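BH2414 protein (Bacillus halodurans, PDB 3ON1) is of unknown function but belongs to the ribosomal L7Ae/L30e family, many of whose members bind RNA, so it probably does likewise. Local coordinates at residues A[7-12]-A[89-94]; A[3-8]-A[96-101]. All coordinates share one frame; numbering follows the deposited sequence.

Contact 1. Residues A[7-12]-A[89-94]; sequences LSLLGL and AGFSRK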
# COMPACT_ATOMS: atom_id res chain seq x y z
N LEU A 7 -4.94 9.95 0.80
CA LEU A 7 -6.05 9.11 1.26
C LEU A 7 -7.20 9.11 0.27
O LEU A 7 -7.79 8.06 -0.02
CB LEU A 7 -6.52 9.55 2.65
CG LEU A 7 -5.57 9.16 3.78
CD1 LEU A 7 -5.91 9.97 5.03
CD2 LEU A 7 -5.63 7.66 4.07
N SER A 8 -7.53 10.29 -0.24
CA SER A 8 -8.57 10.45 -1.25
C SER A 8 -8.22 9.68 -2.52
O SER A 8 -9.06 8.97 -3.08
CB SER A 8 -8.79 11.92 -1.58
OG SER A 8 -9.73 12.07 -2.63
N LEU A 9 -6.97 9.81 -2.96
CA LEU A 9 -6.50 9.11 -4.16
C LEU A 9 -6.52 7.59 -3.98
O LEU A 9 -6.84 6.85 -4.92
CB LEU A 9 -5.10 9.59 -4.55
CG LEU A 9 -4.66 9.13 -5.94
CD1 LEU A 9 -5.56 9.71 -7.04
CD2 LEU A 9 -3.21 9.48 -6.20
N LEU A 10 -6.20 7.13 -2.78
CA LEU A 10 -6.27 5.71 -2.44
C LEU A 10 -7.70 5.18 -2.62
O LEU A 10 -7.91 4.07 -3.12
CB LEU A 10 -5.75 5.49 -1.01
CG LEU A 10 -5.26 4.11 -0.56
CD1 LEU A 10 -4.18 3.54 -1.48
CD2 LEU A 10 -4.74 4.22 0.87
N GLY A 11 -8.68 6.00 -2.22
CA GLY A 11 -10.10 5.69 -2.43
C GLY A 11 -10.46 5.51 -3.89
O GLY A 11 -11.20 4.59 -4.24
N LEU A 12 -9.94 6.39 -4.74
CA LEU A 12 -10.15 6.25 -6.18
C LEU A 12 -9.49 4.98 -6.74
O LEU A 12 -10.05 4.34 -7.63
CB LEU A 12 -9.65 7.49 -6.94
CG LEU A 12 -10.33 8.82 -6.58
CD1 LEU A 12 -9.85 9.89 -7.54
CD2 LEU A 12 -11.85 8.73 -6.62
N ALA A 89 0.60 1.46 -12.02
CA ALA A 89 1.83 2.24 -11.95
C ALA A 89 1.61 3.75 -11.82
O ALA A 89 2.36 4.43 -11.12
CB ALA A 89 2.76 1.94 -13.15
N GLY A 90 0.59 4.27 -12.50
CA GLY A 90 0.24 5.70 -12.39
C GLY A 90 -0.19 6.09 -10.98
O GLY A 90 0.28 7.08 -10.43
N PHE A 91 -1.09 5.30 -10.40
CA PHE A 91 -1.48 5.50 -9.01
C PHE A 91 -0.27 5.36 -8.07
O PHE A 91 -0.10 6.15 -7.14
CB PHE A 91 -2.58 4.52 -8.61
CG PHE A 91 -3.98 5.01 -8.89
CD1 PHE A 91 -4.61 5.87 -8.00
CD2 PHE A 91 -4.66 4.59 -10.03
CE1 PHE A 91 -5.90 6.33 -8.24
CE2 PHE A 91 -5.97 5.05 -10.28
CZ PHE A 91 -6.58 5.91 -9.38
N SER A 92 0.57 4.35 -8.32
CA SER A 92 1.74 4.13 -7.48
C SER A 92 2.66 5.36 -7.45
O SER A 92 3.09 5.78 -6.38
CB SER A 92 2.51 2.89 -7.93
OG SER A 92 1.76 1.72 -7.66
N ARG A 93 2.94 5.91 -8.64
CA ARG A 93 3.81 7.08 -8.76
C ARG A 93 3.23 8.25 -7.97
O ARG A 93 3.91 8.84 -7.13
CB ARG A 93 4.01 7.47 -10.23
CG ARG A 93 5.10 6.69 -10.94
CD ARG A 93 5.52 7.35 -12.25
NE ARG A 93 4.39 7.54 -13.15
CZ ARG A 93 3.97 6.63 -14.01
NH1 ARG A 93 4.59 5.46 -14.10
NH2 ARG A 93 2.93 6.89 -14.79
N LYS A 94 1.96 8.55 -8.23
CA LYS A 94 1.30 9.70 -7.62
C LYS A 94 1.14 9.56 -6.10
O LYS A 94 1.39 10.52 -5.36
CB LYS A 94 -0.05 9.95 -8.30
CG LYS A 94 -0.73 11.27 -7.90
CD LYS A 94 0.12 12.46 -8.26
CE LYS A 94 -0.72 13.71 -8.42
NZ LYS A 94 0.11 14.79 -8.98
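Leu-9 meets Phe-91 where two helices run almost antiparallel, the axes of 7-12 and 89-94 closing to 10.8 Å at 171° and the CA atoms of these two residues standing 7.9 Å apart. Phe-91 swings its ring across so that the CE1 corner meets Leu-9 twice: CE1 lies 3.6 Å from Leu-9 CD1 and 3.5 Å from Leu-9 O, the carbonyl approaching the ring at a slant. The leucine forks at this point. With CG anti to the backbone N (chi1 -168°), CD1 goes to the phenyl ring while CD2 presses on the aliphatic start of Lys-94, a tight 3.5 Å from Lys-94 CG. A bend about the CB-CG bond of Lys-94 (chi2 61°) then carries its amine off from the leucine. One turn further along, Leu-12 CB touches Phe-91 CE1 at 4.1 Å, a looser apolar contact. With alanine in place of Leu-9 both methyls go, which would probably leave a gap between the Phe-91 ring and the Lys-94 methylenes, the ring keeping the backbone carbonyl as its neighbour. Deeper in, Leu-10 packs on Ile-84 and Phe-91 on Val-86, so both helices rest on strand 83-86: antiparallel terminal helices side by side on the sheet of an L7Ae/L30e-type alpha/beta fold.

Contact 2. Residues A[3-8]-A[96-101]; sequences EAKWLS and AALIDE
This is an apolar helix-to-helix contact near the surface, where the start of helix 5-15 meets the last turns of helix 89-100 and Trp-6 sits against Leu-98 and Ile-99. The CA atoms of Trp-6 and Leu-98 stand 5.8 Å apart, and the side chains meet from their first carbons: Trp-6 CB lies 3.8 Å from Leu-98 CB. In the indole, chi1 of 69° puts CG between the backbone N and the carbonyl carbon, and chi2 of -94° turns one face to Ile-99. Over that face stands Ile-99 CG1, 3.9 Å from the centroid of the five-membered ring of Trp-6 and 14° off its normal, a CH-pi contact. Leu-7 CG, from the same segment as the indole, lies over the opposite face, offset toward the rim near CE2 and CZ2. Leu-98 spreads its two methyls along the other helix: CD1 reaches the backbone of Trp-6, 3.9 Å from its CA, and CD2 packs 3.9 Å from Lys-5 CB, the two side chains crossing near a right angle. Trp-6 and Ile-99 both also touch Val-66 of strand 63-66, and Trp-6 touches Leu-72 of helix 69-75. In this L7Ae/L30e-type fold, the ends of two antiparallel helices thus pair through an indole-isoleucine CH-pi contact.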
# COMPACT_ATOMS: atom_id res chain seq x y z
N GLU A 3 -8.51 13.24 5.33
CA GLU A 3 -8.78 14.18 4.20
C GLU A 3 -7.52 14.59 3.43
O GLU A 3 -7.54 15.53 2.63
CB GLU A 3 -9.59 15.41 4.67
CG GLU A 3 -8.90 16.30 5.71
CD GLU A 3 -9.56 17.68 5.83
OE1 GLU A 3 -10.80 17.75 5.99
OE2 GLU A 3 -8.82 18.69 5.79
N ALA A 4 -6.42 13.89 3.68
CA ALA A 4 -5.19 14.09 2.92
C ALA A 4 -5.45 13.73 1.46
O ALA A 4 -6.35 12.94 1.16
CB ALA A 4 -4.07 13.23 3.48
N LYS A 5 -4.68 14.33 0.56
CA LYS A 5 -4.77 14.04 -0.87
C LYS A 5 -4.49 12.56 -1.15
O LYS A 5 -5.16 11.95 -1.99
CB LYS A 5 -3.80 14.92 -1.67
CG LYS A 5 -4.23 16.38 -1.78
CD LYS A 5 -3.14 17.21 -2.46
CE LYS A 5 -3.54 18.67 -2.61
NZ LYS A 5 -4.63 18.90 -3.61
N TRP A 6 -3.51 11.98 -0.47
CA TRP A 6 -3.17 10.58 -0.75
C TRP A 6 -4.24 9.61 -0.28
O TRP A 6 -4.45 8.57 -0.90
CB TRP A 6 -1.76 10.19 -0.27
CG TRP A 6 -1.54 10.13 1.20
CD1 TRP A 6 -1.06 11.12 2.00
CD2 TRP A 6 -1.76 9.00 2.06
NE1 TRP A 6 -0.97 10.69 3.30
CE2 TRP A 6 -1.39 9.39 3.37
CE3 TRP A 6 -2.22 7.69 1.86
CZ2 TRP A 6 -1.48 8.53 4.47
CZ3 TRP A 6 -2.31 6.83 2.95
CH2 TRP A 6 -1.94 7.26 4.24
N LEU A 7 -4.94 9.95 0.80
CA LEU A 7 -6.05 9.11 1.26
C LEU A 7 -7.20 9.11 0.27
O LEU A 7 -7.79 8.06 -0.02
CB LEU A 7 -6.52 9.55 2.65
CG LEU A 7 -5.57 9.16 3.78
CD1 LEU A 7 -5.91 9.97 5.03
CD2 LEU A 7 -5.63 7.66 4.07
N SER A 8 -7.53 10.29 -0.24
CA SER A 8 -8.57 10.45 -1.25
C SER A 8 -8.22 9.68 -2.52
O SER A 8 -9.06 8.97 -3.08
CB SER A 8 -8.79 11.92 -1.58
OG SER A 8 -9.73 12.07 -2.63
N ALA A 96 3.05 7.80 -4.11
CA ALA A 96 4.38 7.93 -3.54
C ALA A 96 4.80 9.40 -3.47
O ALA A 96 5.33 9.85 -2.45
CB ALA A 96 5.40 7.11 -4.34
N ALA A 97 4.54 10.15 -4.54
CA ALA A 97 4.87 11.58 -4.58
C ALA A 97 4.13 12.36 -3.49
O ALA A 97 4.71 13.22 -2.83
CB ALA A 97 4.56 12.16 -5.95
N LEU A 98 2.86 12.02 -3.28
CA LEU A 98 2.04 12.70 -2.28
C LEU A 98 2.53 12.39 -0.87
O LEU A 98 2.65 13.30 -0.03
CB LEU A 98 0.57 12.31 -2.44
CG LEU A 98 -0.17 12.92 -3.64
CD1 LEU A 98 -1.50 12.22 -3.84
CD2 LEU A 98 -0.38 14.42 -3.45
N ILE A 99 2.83 11.12 -0.62
CA ILE A 99 3.39 10.69 0.66
C ILE A 99 4.78 11.32 0.90
O ILE A 99 5.08 11.76 2.01
CB ILE A 99 3.40 9.14 0.76
CG1 ILE A 99 1.97 8.60 0.85
CG2 ILE A 99 4.23 8.67 1.96
CD1 ILE A 99 1.81 7.12 0.50
N ASP A 100 5.60 11.38 -0.15
CA ASP A 100 6.97 11.92 -0.06
C ASP A 100 7.01 13.45 -0.03
O ASP A 100 8.06 14.04 0.24
CB ASP A 100 7.84 11.42 -1.21
CG ASP A 100 8.18 9.94 -1.10
OD1 ASP A 100 8.07 9.38 0.01
OD2 ASP A 100 8.57 9.35 -2.14
N GLU A 101 5.88 14.08 -0.31
CA GLU A 101 5.76 15.53 -0.29
C GLU A 101 5.56 16.01 1.15
O GLU A 101 6.52 16.17 1.89
CB GLU A 101 4.59 15.97 -1.15
CG GLU A 101 4.42 17.46 -1.29
CD GLU A 101 2.96 17.83 -1.39
OE1 GLU A 101 2.30 17.90 -0.34
OE2 GLU A 101 2.48 18.04 -2.53

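Overall arrangement
Contacts 1 and 2 are successive levels of one interface between helix 5-15 and helix 89-100, their centres about 8 Å apart. Because the helices run in opposite directions, moving from contact 1 to contact 2 goes back toward the N-terminus on one and on toward the C-terminus on the other. The levels join directly where Leu-9 CD2 packs 4.0 Å from Leu-98 CD1, and Leu-95, between the two segments of helix 89-100, touches both Leu-9 and Leu-10. The seam brings together the two ends of the chain, its segments lying 77 residues apart in sequence at contact 1 and 88 at contact 2, counted between their closest ends.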